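Local coordinates for protein NolR (Sinorhizobium fredii, PDB 4OMZ) that probably acts as a dimeric, DNA-binding transcription factor of the ArsR family that regulates rhizobial nodulation and symbiosis genes, at residues Leu23-Asn28 / Gln69-Thr74; Ser37-Glu42 / Ser89-Leu94; Glu41-Ala44 / Asn50-Gly53. All coordinates share one frame; numbering follows the deposited sequence.

Contact 1: Leu23-Asn28 / Gln69-Thr74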
loop_
_atom_site.group_PDB
_atom_site.type_symbol
_atom_site.label_atom_id
_atom_site.label_comp_id
_atom_site.label_asym_id
_atom_site.label_seq_id
_atom_site.Cartn_x
_atom_site.Cartn_y
_atom_site.Cartn_z
ATOM N N LEU A 23 2.086 -4.009 2.160
ATOM C CA LEU A 23 1.281 -2.896 1.659
ATOM C C LEU A 23 -0.186 -3.097 2.004
ATOM O O LEU A 23 -0.910 -2.144 2.286
ATOM C CB LEU A 23 1.418 -2.749 0.148
ATOM C CG LEU A 23 2.739 -2.224 -0.388
ATOM C CD1 LEU A 23 2.675 -2.157 -1.902
ATOM C CD2 LEU A 23 3.012 -0.868 0.219
ATOM N N SER A 24 -0.612 -4.355 1.981
ATOM C CA SER A 24 -1.982 -4.702 2.315
ATOM C C SER A 24 -2.249 -4.333 3.757
ATOM O O SER A 24 -3.338 -3.863 4.086
ATOM C CB SER A 24 -2.243 -6.189 2.092
ATOM O OG SER A 24 -2.312 -6.479 0.708
ATOM N N ALA A 25 -1.258 -4.556 4.621
ATOM C CA ALA A 25 -1.393 -4.122 6.009
ATOM C C ALA A 25 -1.556 -2.612 6.078
ATOM O O ALA A 25 -2.275 -2.103 6.936
ATOM C CB ALA A 25 -0.207 -4.554 6.837
ATOM N N MET A 26 -0.885 -1.887 5.188
ATOM C CA MET A 26 -1.020 -0.428 5.236
ATOM C C MET A 26 -2.158 0.156 4.389
ATOM O O MET A 26 -2.598 1.275 4.644
ATOM C CB MET A 26 0.287 0.237 4.815
ATOM C CG MET A 26 1.409 0.049 5.806
ATOM S SD MET A 26 2.807 1.100 5.408
ATOM C CE MET A 26 2.172 2.699 5.927
ATOM N N ALA A 27 -2.650 -0.592 3.405
ATOM C CA ALA A 27 -3.594 -0.026 2.437
ATOM C C ALA A 27 -5.024 -0.005 2.974
ATOM O O ALA A 27 -5.944 -0.540 2.355
ATOM C CB ALA A 27 -3.539 -0.792 1.121
ATOM N N ASN A 28 -5.195 0.611 4.137
ATOM C CA ASN A 28 -6.508 0.818 4.727
ATOM C C ASN A 28 -6.503 2.163 5.444
ATOM O O ASN A 28 -5.545 2.478 6.150
ATOM C CB ASN A 28 -6.849 -0.323 5.685
ATOM C CG ASN A 28 -8.203 -0.150 6.345
ATOM O OD1 ASN A 28 -8.325 0.470 7.405
ATOM N ND2 ASN A 28 -9.231 -0.711 5.723
ATOM N N GLN A 69 1.903 -8.235 10.371
ATOM C CA GLN A 69 2.981 -7.763 9.511
ATOM C C GLN A 69 4.114 -7.141 10.318
ATOM O O GLN A 69 4.965 -6.455 9.756
ATOM C CB GLN A 69 2.452 -6.747 8.500
ATOM C CG GLN A 69 1.690 -7.358 7.341
ATOM C CD GLN A 69 2.573 -8.185 6.439
ATOM O OE1 GLN A 69 3.748 -7.870 6.244
ATOM N NE2 GLN A 69 2.011 -9.241 5.869
ATOM N N ASN A 70 4.111 -7.373 11.631
ATOM C CA ASN A 70 5.220 -6.966 12.496
ATOM C C ASN A 70 5.458 -5.458 12.464
ATOM O O ASN A 70 6.601 -5.000 12.493
ATOM C CB ASN A 70 6.499 -7.706 12.100
ATOM C CG ASN A 70 6.383 -9.209 12.288
ATOM O OD1 ASN A 70 6.597 -9.730 13.379
ATOM N ND2 ASN A 70 6.035 -9.912 11.219
ATOM N N LEU A 71 4.373 -4.693 12.393
ATOM C CA LEU A 71 4.469 -3.254 12.178
ATOM C C LEU A 71 4.315 -2.440 13.458
ATOM O O LEU A 71 4.486 -1.218 13.442
ATOM C CB LEU A 71 3.424 -2.802 11.158
ATOM C CG LEU A 71 3.532 -3.452 9.776
ATOM C CD1 LEU A 71 2.464 -2.923 8.845
ATOM C CD2 LEU A 71 4.916 -3.227 9.189
ATOM N N VAL A 72 3.977 -3.106 14.559
ATOM C CA VAL A 72 3.796 -2.410 15.826
ATOM C C VAL A 72 4.498 -3.102 16.981
ATOM O O VAL A 72 4.653 -4.321 16.999
ATOM C CB VAL A 72 2.299 -2.242 16.191
ATOM C CG1 VAL A 72 1.654 -1.171 15.332
ATOM C CG2 VAL A 72 1.561 -3.559 16.066
ATOM N N SER A 73 4.916 -2.296 17.946
ATOM C CA SER A 73 5.525 -2.781 19.166
ATOM C C SER A 73 4.578 -2.515 20.333
ATOM O O SER A 73 3.731 -1.610 20.274
ATOM C CB SER A 73 6.866 -2.096 19.399
ATOM O OG SER A 73 7.798 -2.460 18.397
ATOM N N THR A 74 4.728 -3.292 21.397
ATOM C CA THR A 74 3.872 -3.139 22.559
ATOM C C THR A 74 4.701 -3.042 23.821
ATOM O O THR A 74 5.845 -3.487 23.868
ATOM C CB THR A 74 2.885 -4.317 22.721
ATOM O OG1 THR A 74 3.611 -5.538 22.927
ATOM C CG2 THR A 74 1.980 -4.447 21.504
#

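Contact 2: Ser37-Glu42 / Ser89-Leu94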
loop_
_atom_site.group_PDB
_atom_site.type_symbol
_atom_site.label_atom_id
_atom_site.label_comp_id
_atom_site.label_asym_id
_atom_site.label_seq_id
_atom_site.Cartn_x
_atom_site.Cartn_y
_atom_site.Cartn_z
ATOM N N SER A 37 -0.681 7.864 13.972
ATOM C CA SER A 37 -0.758 8.160 15.390
ATOM C C SER A 37 0.297 7.399 16.198
ATOM O O SER A 37 0.966 7.975 17.051
ATOM C CB SER A 37 -2.159 7.835 15.900
ATOM O OG SER A 37 -3.143 8.435 15.080
ATOM N N LEU A 38 0.460 6.113 15.907
ATOM C CA LEU A 38 1.407 5.266 16.625
ATOM C C LEU A 38 2.852 5.614 16.299
ATOM O O LEU A 38 3.753 5.344 17.096
ATOM C CB LEU A 38 1.144 3.796 16.309
ATOM C CG LEU A 38 -0.139 3.230 16.914
ATOM C CD1 LEU A 38 -0.189 1.718 16.757
ATOM C CD2 LEU A 38 -0.222 3.621 18.380
ATOM N N VAL A 39 3.086 6.196 15.128
ATOM C CA VAL A 39 4.433 6.650 14.815
ATOM C C VAL A 39 4.752 7.888 15.638
ATOM O O VAL A 39 5.888 8.062 16.082
ATOM C CB VAL A 39 4.614 6.961 13.307
ATOM C CG1 VAL A 39 5.712 7.989 13.090
ATOM C CG2 VAL A 39 4.929 5.692 12.540
ATOM N N LYS A 40 3.751 8.719 15.926
ATOM C CA LYS A 40 4.137 9.966 16.588
ATOM C C LYS A 40 3.895 9.949 18.100
ATOM O O LYS A 40 4.305 10.881 18.795
ATOM C CB LYS A 40 3.414 11.176 15.981
ATOM C CG LYS A 40 2.788 10.947 14.629
ATOM C CD LYS A 40 3.820 11.031 13.518
ATOM C CE LYS A 40 3.186 11.343 12.173
ATOM N NZ LYS A 40 2.831 12.787 12.050
ATOM N N GLU A 41 3.276 8.887 18.616
ATOM C CA GLU A 41 3.075 8.770 20.060
ATOM C C GLU A 41 2.669 7.362 20.531
ATOM O O GLU A 41 2.098 6.587 19.765
ATOM C CB GLU A 41 2.029 9.818 20.457
ATOM C CG GLU A 41 0.830 9.803 19.513
ATOM C CD GLU A 41 -0.153 10.946 19.716
ATOM O OE1 GLU A 41 -0.246 11.493 20.837
ATOM O OE2 GLU A 41 -0.840 11.290 18.726
ATOM N N GLU A 42 2.961 7.047 21.794
ATOM C CA GLU A 42 2.410 5.865 22.468
ATOM C C GLU A 42 0.962 6.049 22.891
ATOM O O GLU A 42 0.583 7.115 23.374
ATOM C CB GLU A 42 3.203 5.498 23.724
ATOM C CG GLU A 42 4.569 4.897 23.543
ATOM C CD GLU A 42 5.089 4.314 24.854
ATOM O OE1 GLU A 42 5.247 5.084 25.829
ATOM O OE2 GLU A 42 5.332 3.086 24.914
ATOM N N SER A 89 9.921 0.301 7.728
ATOM C CA SER A 89 9.061 0.127 6.557
ATOM C C SER A 89 7.895 1.117 6.541
ATOM O O SER A 89 7.680 1.839 5.552
ATOM C CB SER A 89 8.511 -1.296 6.517
ATOM O OG SER A 89 9.547 -2.243 6.361
ATOM N N VAL A 90 7.145 1.137 7.641
ATOM C CA VAL A 90 6.003 2.031 7.773
ATOM C C VAL A 90 6.461 3.469 7.592
ATOM O O VAL A 90 5.823 4.245 6.889
ATOM C CB VAL A 90 5.296 1.878 9.146
ATOM C CG1 VAL A 90 4.288 3.000 9.356
ATOM C CG2 VAL A 90 4.602 0.531 9.232
ATOM N N MET A 91 7.590 3.816 8.195
ATOM C CA MET A 91 8.083 5.178 8.083
ATOM C C MET A 91 8.471 5.534 6.652
ATOM O O MET A 91 8.243 6.662 6.213
ATOM C CB MET A 91 9.262 5.398 9.031
ATOM C CG MET A 91 8.811 5.796 10.425
ATOM S SD MET A 91 10.059 5.563 11.696
ATOM C CE MET A 91 9.027 4.920 13.008
ATOM N N LYS A 92 9.035 4.584 5.917
ATOM C CA LYS A 92 9.390 4.853 4.529
ATOM C C LYS A 92 8.144 5.052 3.672
ATOM O O LYS A 92 8.101 5.952 2.825
ATOM C CB LYS A 92 10.258 3.734 3.960
ATOM C CG LYS A 92 11.721 3.860 4.362
ATOM C CD LYS A 92 12.494 2.572 4.143
ATOM C CE LYS A 92 13.970 2.794 4.379
ATOM N NZ LYS A 92 14.696 3.014 3.104
ATOM N N ILE A 93 7.122 4.230 3.894
ATOM C CA ILE A 93 5.895 4.386 3.115
ATOM C C ILE A 93 5.196 5.700 3.468
ATOM O O ILE A 93 4.738 6.414 2.579
ATOM C CB ILE A 93 4.932 3.207 3.315
ATOM C CG1 ILE A 93 5.568 1.923 2.773
ATOM C CG2 ILE A 93 3.615 3.465 2.599
ATOM C CD1 ILE A 93 5.969 2.011 1.321
ATOM N N LEU A 94 5.138 6.030 4.757
ATOM C CA LEU A 94 4.552 7.298 5.189
ATOM C C LEU A 94 5.333 8.461 4.596
ATOM O O LEU A 94 4.759 9.497 4.298
ATOM C CB LEU A 94 4.513 7.422 6.718
ATOM C CG LEU A 94 3.525 6.599 7.554
ATOM C CD1 LEU A 94 3.597 7.034 9.011
ATOM C CD2 LEU A 94 2.112 6.750 7.044
#

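Contact 3: Glu41-Ala44 / Asn50-Gly53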
loop_
_atom_site.group_PDB
_atom_site.type_symbol
_atom_site.label_atom_id
_atom_site.label_comp_id
_atom_site.label_asym_id
_atom_site.label_seq_id
_atom_site.Cartn_x
_atom_site.Cartn_y
_atom_site.Cartn_z
ATOM N N GLU A 41 3.276 8.887 18.616
ATOM C CA GLU A 41 3.075 8.770 20.060
ATOM C C GLU A 41 2.669 7.362 20.531
ATOM O O GLU A 41 2.098 6.587 19.765
ATOM C CB GLU A 41 2.029 9.818 20.457
ATOM C CG GLU A 41 0.830 9.803 19.513
ATOM C CD GLU A 41 -0.153 10.946 19.716
ATOM O OE1 GLU A 41 -0.246 11.493 20.837
ATOM O OE2 GLU A 41 -0.840 11.290 18.726
ATOM N N GLU A 42 2.961 7.047 21.794
ATOM C CA GLU A 42 2.410 5.865 22.468
ATOM C C GLU A 42 0.962 6.049 22.891
ATOM O O GLU A 42 0.583 7.115 23.374
ATOM C CB GLU A 42 3.203 5.498 23.724
ATOM C CG GLU A 42 4.569 4.897 23.543
ATOM C CD GLU A 42 5.089 4.314 24.854
ATOM O OE1 GLU A 42 5.247 5.084 25.829
ATOM O OE2 GLU A 42 5.332 3.086 24.914
ATOM N N MET A 43 0.155 5.006 22.730
ATOM C CA MET A 43 -1.238 5.060 23.157
ATOM C C MET A 43 -1.763 3.750 23.717
ATOM O O MET A 43 -1.472 2.669 23.197
ATOM C CB MET A 43 -2.150 5.494 22.012
ATOM C CG MET A 43 -1.961 6.923 21.582
ATOM S SD MET A 43 -3.265 7.462 20.479
ATOM C CE MET A 43 -2.267 8.240 19.233
ATOM N N ALA A 44 -2.547 3.861 24.786
ATOM C CA ALA A 44 -3.299 2.725 25.270
ATOM C C ALA A 44 -4.423 2.543 24.268
ATOM O O ALA A 44 -4.818 3.494 23.598
ATOM C CB ALA A 44 -3.824 2.958 26.666
ATOM N N ASN A 50 -9.956 6.126 20.016
ATOM C CA ASN A 50 -10.456 7.483 20.088
ATOM C C ASN A 50 -9.967 8.480 19.058
ATOM O O ASN A 50 -10.756 9.172 18.408
ATOM C CB ASN A 50 -10.000 8.016 21.417
ATOM C CG ASN A 50 -10.915 7.694 22.472
ATOM O OD1 ASN A 50 -11.956 7.074 22.226
ATOM N ND2 ASN A 50 -10.514 7.991 23.707
ATOM N N LYS A 51 -8.649 8.508 18.886
ATOM C CA LYS A 51 -8.023 9.452 17.979
ATOM C C LYS A 51 -8.403 9.105 16.545
ATOM O O LYS A 51 -8.615 9.988 15.715
ATOM C CB LYS A 51 -6.510 9.466 18.186
ATOM C CG LYS A 51 -5.796 10.412 17.265
ATOM C CD LYS A 51 -4.921 11.371 18.055
ATOM C CE LYS A 51 -4.239 12.334 17.108
ATOM N NZ LYS A 51 -2.967 12.877 17.626
ATOM N N VAL A 52 -8.514 7.812 16.264
ATOM C CA VAL A 52 -8.817 7.363 14.912
ATOM C C VAL A 52 -10.327 7.299 14.717
ATOM O O VAL A 52 -10.812 7.079 13.609
ATOM C CB VAL A 52 -8.196 5.986 14.628
ATOM C CG1 VAL A 52 -6.676 6.062 14.727
ATOM C CG2 VAL A 52 -8.757 4.959 15.595
ATOM N N GLY A 53 -11.058 7.487 15.811
ATOM C CA GLY A 53 -12.509 7.518 15.802
ATOM C C GLY A 53 -13.175 6.229 15.368
ATOM O O GLY A 53 -13.953 6.217 14.415
#

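Contact 1: Leu23-Asn28 / Gln69-Thr74
The carboxamide of Gln69 is the one flat group on the side chains that meet here, and its carbon, oxygen and nitrogen all stay beyond 4.5 Å of Ala25 CB; the CB and CG methylenes of Gln69 make the contact instead. Gln69 CG stands 3.4 Å from Ala25 CB, with Gln69 CB a little farther from the same methyl at 3.8 Å. CG lies beside the backbone N of Gln69 and the chain bends at chi2 (-67°), which swings the amide off the helix and leaves the aliphatic part to face the alanine. Leu71 supplies the second partner of this methyl: its CD1 approaches Ala25 CB to 3.7 Å, so that the methyl meets a glutamine methylene and a leucine branch set roughly at right angles around it. The same CD1 lies 4.4 Å from Met26 CG, which extends the apolar patch along the last turn of helix 10-26. No hydrogen bond crosses the contact.

In the winged helix-turn-helix fold of ArsR-type regulators, this is where the first long helix meets the link from helix 56-68 into strand 73-77, the start of the β-hairpin wing. Helix 56-68 closes with a Schellman motif in which Asn70, at positive phi, is the C-prime residue, and the chain then turns to bring Leu71 inward. There Leu71 also packs on Leu66 and Val90, while its carbonyl accepts a hydrogen bond from Ser85 OG.

Across from it, helix 10-26 gives way to an inverse gamma turn centred on Ala27. Asn28 follows as N-cap of helix 29-40, its OD1 bonded to Arg31 N, and the Arg31 guanidinium returns to the carbonyls of Ser24 and Ala25. Leu23 and Ser24 pack on Ala27 of the second subunit.

Contact 2: Ser37-Glu42 / Ser89-Leu94
Apolar packing carries this contact, and it converges on one methyl group: CG2 of Val39 touches Val90, Met91 and Leu94, three side chains of helix 88-101. The approach to Leu94 CD1 is 4.0 Å, and the two side chains run past each other in opposite senses. Met91 arrives from another direction, its chain crossing that of Val39 at a slant; a bend at chi3 (-139°) brings CE to 4.2 Å from Val39 CG2. Val90 CG1, pointing in from the buried side of the helix, lies at the same 4.2 Å from Val39 CG2. With CG1 of Val39 anti to the backbone N (chi1 154°), CG2 is the branch left facing the other helix. Met91 lies on the exposed side of the contact, whereas Val90 continues inward to Leu35 and Met26.

Hydrogen bonding plays no part across the two segments; helix 88-101 keeps its own backbone ladder, as in Leu94 N to Val90 O at 2.9 Å, while Leu38 bonds through its backbone to Ser85. The charged groups look elsewhere: Lys92 NZ forms a salt bridge with Glu99 OE1 of the second subunit, and Glu42 OE2 pairs with Arg75 NH1.

Here the end of helix 29-40, within the winged helix-turn-helix body, rests against the C-terminal helix, which together with helix 10-26 forms the dimer interface, as in other ArsR-family regulators.

Contact 3: Glu41-Ala44 / Asn50-Gly53
The carboxylate of Glu41 and the ammonium of Lys51 are brought together by two differently folded chains. Glu41 sets CG between its backbone N and carbonyl carbon (chi1 47°) and then runs out extended; Lys51 leaves the helix with CG anti to the backbone N (chi1 179°) and bends at chi2 (126°). The chains meet at a slant, and Lys51 NZ donates to the syn lone pair of Glu41 OE2 at 2.9 Å, a salt bridge, although Glu41 is poorly ordered. Closer to the helix the aliphatic stem of Lys51 meets Met43, whose CE lies 4.3 Å from Lys51 CD. A serine in place of Lys51 would probably leave the Glu41 carboxylate without its countercharge and Met43 CE without its methylene neighbour.

Gly53, at positive phi, is the C-prime residue of the Schellman motif that ends helix 45-51, the first helix of the helix-turn-helix. The contact thus ties that helix's end back to the strand preceding it and the loop that leads into that strand: Met43 pairs through its backbone with Tyr83 of strand 80-84, Met43 and Lys51 both pack on Ser37 of helix 29-40, and Leu8 of the second subunit lies against Lys51.

Overall arrangement
The three contacts lie within one winged helix-turn-helix domain. Contacts 1 and 2 have centres about 10 Å apart and touch through Met26, Leu71 and Val72 on one side and Val90, Ile93 and Leu38 on the other; their segments alternate along the chain, interlocking helices 10-26, 29-40 and 88-101. Contact 3, with its centre about 13 Å from contact 2, shares Glu41 and Glu42 with it and meets it again at Ser37. It is nested within the loop closed by contact 1, about 16 Å away between centres, yet both reach the three-stranded sheet. Contact 2, touching both others, joins them, and contacts 1 and 3 also reach the second subunit, consistent with a dimer that presents two DNA-binding units.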